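Local coordinates for protein uncharacterized peptidase Lmo0363 (Listeria monocytogenes, PDB 3L4E) that is probably a serine-type peptidase of the S51 family, related to peptidase E, although it has not been characterised, at residues I125-N129 with I130-Q134. Numbering follows the deposited sequence.
Sequences ITSPN and IAYIQ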
loop_
_atom_site.group_PDB
_atom_site.type_symbol
_atom_site.label_atom_id
_atom_site.label_comp_id
_atom_site.label_asym_id
_atom_site.label_seq_id
_atom_site.Cartn_x
_atom_site.Cartn_y
_atom_site.Cartn_z
ATOM N N ILE A 125 -5.794 -0.893 1.658
ATOM C CA ILE A 125 -6.141 -0.214 2.920
ATOM C C ILE A 125 -6.447 1.285 2.782
ATOM O O ILE A 125 -6.884 1.915 3.752
ATOM C CB ILE A 125 -5.091 -0.432 4.058
ATOM C CG1 ILE A 125 -3.737 0.167 3.679
ATOM C CG2 ILE A 125 -4.963 -1.902 4.415
ATOM C CD1 ILE A 125 -2.792 0.262 4.871
ATOM N N THR A 126 -6.237 1.861 1.598
ATOM C CA THR A 126 -6.641 3.254 1.376
ATOM C C THR A 126 -8.156 3.388 1.184
ATOM O O THR A 126 -8.697 4.485 1.277
ATOM C CB THR A 126 -5.939 3.909 0.165
ATOM O OG1 THR A 126 -6.367 3.276 -1.048
ATOM C CG2 THR A 126 -4.425 3.823 0.286
ATOM N N SER A 127 -8.829 2.269 0.923
ATOM C CA SER A 127 -10.279 2.257 0.716
ATOM C C SER A 127 -11.053 2.467 2.012
ATOM O O SER A 127 -10.479 2.443 3.100
ATOM C CB SER A 127 -10.701 0.923 0.106
ATOM O OG SER A 127 -10.615 -0.117 1.068
ATOM N N PRO A 128 -12.370 2.669 1.901
ATOM C CA PRO A 128 -13.179 2.803 3.122
ATOM C C PRO A 128 -13.218 1.528 3.963
ATOM O O PRO A 128 -13.294 1.615 5.183
ATOM C CB PRO A 128 -14.580 3.109 2.578
ATOM C CG PRO A 128 -14.336 3.695 1.209
ATOM C CD PRO A 128 -13.148 2.955 0.681
ATOM N N ASN A 129 -13.173 0.363 3.326
ATOM C CA ASN A 129 -13.401 -0.903 4.023
ATOM C C ASN A 129 -12.859 -2.058 3.186
ATOM O O ASN A 129 -13.111 -2.125 1.982
ATOM C CB ASN A 129 -14.904 -1.079 4.306
ATOM C CG ASN A 129 -15.239 -2.427 4.920
ATOM O OD1 ASN A 129 -15.231 -3.449 4.235
ATOM N ND2 ASN A 129 -15.549 -2.433 6.214
ATOM N N ILE A 130 -12.108 -2.960 3.811
ATOM C CA ILE A 130 -11.383 -3.981 3.049
ATOM C C ILE A 130 -12.099 -5.328 2.936
ATOM O O ILE A 130 -11.506 -6.307 2.492
ATOM C CB ILE A 130 -9.956 -4.208 3.597
ATOM C CG1 ILE A 130 -10.000 -4.794 5.017
ATOM C CG2 ILE A 130 -9.183 -2.904 3.593
ATOM C CD1 ILE A 130 -8.640 -5.255 5.533
ATOM N N ALA A 131 -13.367 -5.384 3.326
ATOM C CA ALA A 131 -14.098 -6.643 3.261
ATOM C C ALA A 131 -14.039 -7.265 1.867
ATOM O O ALA A 131 -13.946 -8.484 1.730
ATOM C CB ALA A 131 -15.549 -6.457 3.715
ATOM N N TYR A 132 -14.069 -6.423 0.837
ATOM C CA TYR A 132 -14.119 -6.897 -0.543
ATOM C C TYR A 132 -12.900 -7.723 -0.959
ATOM O O TYR A 132 -12.946 -8.432 -1.968
ATOM C CB TYR A 132 -14.306 -5.722 -1.510
ATOM C CG TYR A 132 -13.099 -4.798 -1.634
ATOM C CD1 TYR A 132 -12.198 -4.929 -2.685
ATOM C CD2 TYR A 132 -12.875 -3.787 -0.709
ATOM C CE1 TYR A 132 -11.103 -4.082 -2.806
ATOM C CE2 TYR A 132 -11.791 -2.938 -0.815
ATOM C CZ TYR A 132 -10.905 -3.087 -1.868
ATOM O OH TYR A 132 -9.831 -2.229 -1.972
ATOM N N ILE A 133 -11.814 -7.631 -0.194
ATOM C CA ILE A 133 -10.582 -8.319 -0.568
ATOM C C ILE A 133 -10.464 -9.717 0.059
ATOM O O ILE A 133 -9.479 -10.419 -0.165
ATOM C CB ILE A 133 -9.321 -7.448 -0.253
ATOM C CG1 ILE A 133 -8.210 -7.680 -1.284
ATOM C CG2 ILE A 133 -8.816 -7.680 1.163
ATOM C CD1 ILE A 133 -8.570 -7.230 -2.681
ATOM N N GLN A 134 -11.481 -10.132 0.816
ATOM C CA GLN A 134 -11.398 -11.379 1.580
ATOM C C GLN A 134 -11.276 -12.672 0.763
ATOM O O GLN A 134 -10.856 -13.699 1.299
ATOM C CB GLN A 134 -12.561 -11.498 2.572
ATOM C CG GLN A 134 -13.929 -11.579 1.933
ATOM C CD GLN A 134 -15.031 -11.414 2.952
ATOM O OE1 GLN A 134 -15.786 -10.443 2.913
ATOM N NE2 GLN A 134 -15.118 -12.355 3.888
HETATM O O HOH W 1 -15.649 -4.075 1.471
#
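An Asx turn joins N129 to A131 in the loop leading to the short 3-10 segment around 131-133. N129 OD1 accepts the backbone N-H of A131 at 2.8 Å, with an N-H...O angle of 158°. The donor stands above the carbonyl plane, 41° out of it. The first torsion of N129 places CG anti to its own N (175°), which brings the amide alongside the chain that follows. The same OD1 takes a second hydrogen bond, from water 1, at 2.9 Å, while ND2 at the other end of the amide bonds to D149 OD1. This water in turn accepts the N-H of Y132, with its oxygen 2.9 Å from Y132 N. One side-chain oxygen thus serves two successive backbone N-H groups, the second through water.

The bend lies in the loop after helix 121-124, the short helix that follows S120, which is probably the catalytic serine, lies in what looks like a nucleophile elbow, and has its side chain about 10 Å from that of I125.

Y132 turns its ring edge to the preceding loop. N129 O lies 3.2 Å from Y132 CD2, near the ring plane. S127 OG meets the same edge, 3.6 Å from Y132 CE2. The two hydroxyls bond to other groups: S127 OG to V124 O, Y132 OH to T158 O of strand 157-159.

On the apolar side, I130 CG2 reaches back over the bend to I125 CG2 at 4.4 Å, and helix 90-100 covers both isoleucines, through L97 on I125 and through F91 and L94 on I130.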